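Local structure of glutaredoxin-glutathione complex (Polygonaceae, 5KQA) at residues Val40-Thr45 against Asp76-Ala81. The protein binds glutathione and, as a glutaredoxin of the thioredoxin clan, probably catalyses glutathione-dependent thiol-disulfide exchange. Residues are numbered along the deposited sequence; the frame is centred on the assembly and turned at random.
Sequences VVFSKT and DAIQAA. With GSH (glutathione), chain B.
Lys44 and Gln79 meet at their polar ends beside the oxygens of the glycine carboxylate of glutathione, their side chains crossing at about a right angle. With CG set anti to the carbonyl carbon (chi1 -75°) and the chain extended beyond it, Lys44 runs from CB through CG toward the ligand. Its CD passes 3.8 Å from glutathione O32, its CE lies 3.4 Å from Gln79 OE1, and NZ ends among three acceptors. Lys44 NZ donates to glutathione O31 at 3.0 Å, with a weak second bond to O32, and to Gln79 OE1 at 3.1 Å. The last is well directed: NZ lies in the carbonyl plane on a lone pair, at a C=O...N angle of 123°. At the amide's other end, Gln79 NE2 donates to glutathione O31 at 2.8 Å and 162°. Both residues line the glutathione pocket and hold the ligand's glycine end, probably as in related glutaredoxins. A leucine in place of Gln79 would probably leave O31 without its amide donor and the Lys44 ammonium less firmly positioned. Farther in, Phe42 CE1 and Ile78 CG2 make a looser apolar contact at 4.4 Å. Through this pair strand 39-43, between strands 65-68 and 93-96 in the thioredoxin-type sheet, packs against helix 75-86, with helix 20-35 touching both Phe42 and Ala81.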
loop_
_atom_site.group_PDB
_atom_site.type_symbol
_atom_site.label_atom_id
_atom_site.label_comp_id
_atom_site.label_asym_id
_atom_site.label_seq_id
_atom_site.Cartn_x
_atom_site.Cartn_y
_atom_site.Cartn_z
ATOM N N VAL A 40 2.860 -3.308 2.340
ATOM C CA VAL A 40 1.631 -2.673 2.809
ATOM C C VAL A 40 0.719 -2.381 1.635
ATOM O O VAL A 40 1.159 -1.863 0.604
ATOM C CB VAL A 40 1.877 -1.337 3.564
ATOM C CG1 VAL A 40 0.543 -0.753 4.061
ATOM C CG2 VAL A 40 2.849 -1.524 4.723
ATOM N N VAL A 41 -0.559 -2.692 1.803
ATOM C CA VAL A 41 -1.548 -2.369 0.794
ATOM C C VAL A 41 -2.596 -1.429 1.375
ATOM O O VAL A 41 -3.510 -1.879 2.053
ATOM C CB VAL A 41 -2.235 -3.632 0.250
ATOM C CG1 VAL A 41 -3.226 -3.249 -0.829
ATOM C CG2 VAL A 41 -1.194 -4.608 -0.313
ATOM N N PHE A 42 -2.467 -0.124 1.120
ATOM C CA PHE A 42 -3.533 0.792 1.512
ATOM C C PHE A 42 -4.686 0.557 0.553
ATOM O O PHE A 42 -4.529 0.617 -0.655
ATOM C CB PHE A 42 -3.087 2.250 1.509
ATOM C CG PHE A 42 -2.062 2.563 2.556
ATOM C CD1 PHE A 42 -2.444 2.809 3.871
ATOM C CD2 PHE A 42 -0.714 2.596 2.235
ATOM C CE1 PHE A 42 -1.496 3.097 4.850
ATOM C CE2 PHE A 42 0.246 2.890 3.206
ATOM C CZ PHE A 42 -0.151 3.136 4.521
ATOM N N SER A 43 -5.848 0.274 1.121
ATOM C CA SER A 43 -6.932 -0.361 0.389
ATOM C C SER A 43 -8.298 0.239 0.750
ATOM O O SER A 43 -8.417 1.016 1.708
ATOM C CB SER A 43 -6.907 -1.868 0.696
ATOM O OG SER A 43 -7.983 -2.567 0.096
ATOM N N LYS A 44 -9.321 -0.111 -0.024
ATOM C CA LYS A 44 -10.706 0.023 0.447
ATOM C C LYS A 44 -11.413 -1.324 0.276
ATOM O O LYS A 44 -11.120 -2.070 -0.658
ATOM C CB LYS A 44 -11.437 1.149 -0.287
ATOM C CG LYS A 44 -11.007 2.536 0.204
ATOM C CD LYS A 44 -11.725 3.664 -0.535
ATOM C CE LYS A 44 -11.329 5.027 0.036
ATOM N NZ LYS A 44 -11.997 6.147 -0.680
ATOM N N THR A 45 -12.307 -1.655 1.202
ATOM C CA THR A 45 -12.864 -3.007 1.285
ATOM C C THR A 45 -13.504 -3.501 -0.016
ATOM O O THR A 45 -13.370 -4.665 -0.383
ATOM C CB THR A 45 -13.926 -3.100 2.401
ATOM O OG1 THR A 45 -13.420 -2.489 3.591
ATOM C CG2 THR A 45 -14.284 -4.562 2.685
ATOM N N ASP A 76 -10.069 9.437 5.429
ATOM C CA ASP A 76 -9.942 10.598 4.539
ATOM C C ASP A 76 -8.604 11.324 4.733
ATOM O O ASP A 76 -7.952 11.717 3.760
ATOM C CB ASP A 76 -11.096 11.578 4.756
ATOM C CG ASP A 76 -12.461 10.953 4.467
ATOM O OD1 ASP A 76 -12.513 9.920 3.764
ATOM O OD2 ASP A 76 -13.480 11.494 4.953
ATOM N N ALA A 77 -8.202 11.517 5.988
ATOM C CA ALA A 77 -6.922 12.161 6.269
ATOM C C ALA A 77 -5.778 11.295 5.761
ATOM O O ALA A 77 -4.803 11.803 5.199
ATOM C CB ALA A 77 -6.765 12.434 7.755
ATOM N N ILE A 78 -5.890 9.982 5.934
ATOM C CA ILE A 78 -4.841 9.101 5.426
ATOM C C ILE A 78 -4.767 9.172 3.891
ATOM O O ILE A 78 -3.681 9.216 3.316
ATOM C CB ILE A 78 -5.047 7.654 5.876
ATOM C CG1 ILE A 78 -4.998 7.578 7.409
ATOM C CG2 ILE A 78 -3.981 6.739 5.241
ATOM C CD1 ILE A 78 -5.488 6.258 7.989
ATOM N N GLN A 79 -5.915 9.208 3.224
ATOM C CA GLN A 79 -5.896 9.264 1.768
ATOM C C GLN A 79 -5.288 10.596 1.304
ATOM O O GLN A 79 -4.558 10.645 0.316
ATOM C CB GLN A 79 -7.303 9.068 1.190
ATOM C CG GLN A 79 -7.291 8.723 -0.303
ATOM C CD GLN A 79 -8.581 8.066 -0.780
ATOM O OE1 GLN A 79 -9.558 7.970 -0.034
ATOM N NE2 GLN A 79 -8.587 7.611 -2.033
ATOM N N ALA A 80 -5.573 11.668 2.036
ATOM C CA ALA A 80 -4.991 12.970 1.737
ATOM C C ALA A 80 -3.476 12.969 1.941
ATOM O O ALA A 80 -2.733 13.565 1.157
ATOM C CB ALA A 80 -5.639 14.060 2.598
ATOM N N ALA A 81 -3.019 12.322 3.005
ATOM C CA ALA A 81 -1.588 12.225 3.275
ATOM C C ALA A 81 -0.873 11.405 2.194
ATOM O O ALA A 81 0.258 11.716 1.804
ATOM C CB ALA A 81 -1.352 11.623 4.649
HETATM N N1 GSH B . -5.221 2.203 -12.310
HETATM C CA1 GSH B . -5.556 2.101 -10.927
HETATM C C1 GSH B . -4.954 0.813 -10.412
HETATM O O11 GSH B . -4.745 0.659 -9.178
HETATM O O12 GSH B . -4.648 -0.102 -11.227
HETATM C CB1 GSH B . -7.066 2.137 -10.734
HETATM C CG1 GSH B . -7.434 1.962 -9.265
HETATM C CD1 GSH B . -8.800 2.562 -8.940
HETATM O OE1 GSH B . -9.481 3.060 -9.818
HETATM N N2 GSH B . -9.290 2.544 -7.600
HETATM C CA2 GSH B . -10.559 3.105 -7.261
HETATM C C2 GSH B . -10.426 4.366 -6.443
HETATM O O2 GSH B . -9.534 4.498 -5.619
HETATM C CB2 GSH B . -11.335 2.189 -6.342
HETATM S SG2 GSH B . -12.114 0.869 -7.230
HETATM N N3 GSH B . -11.394 5.390 -6.607
HETATM C CA3 GSH B . -11.308 6.566 -5.811
HETATM C C3 GSH B . -11.505 6.179 -4.346
HETATM O O31 GSH B . -10.932 6.831 -3.434
HETATM O O32 GSH B . -12.237 5.200 -4.017
#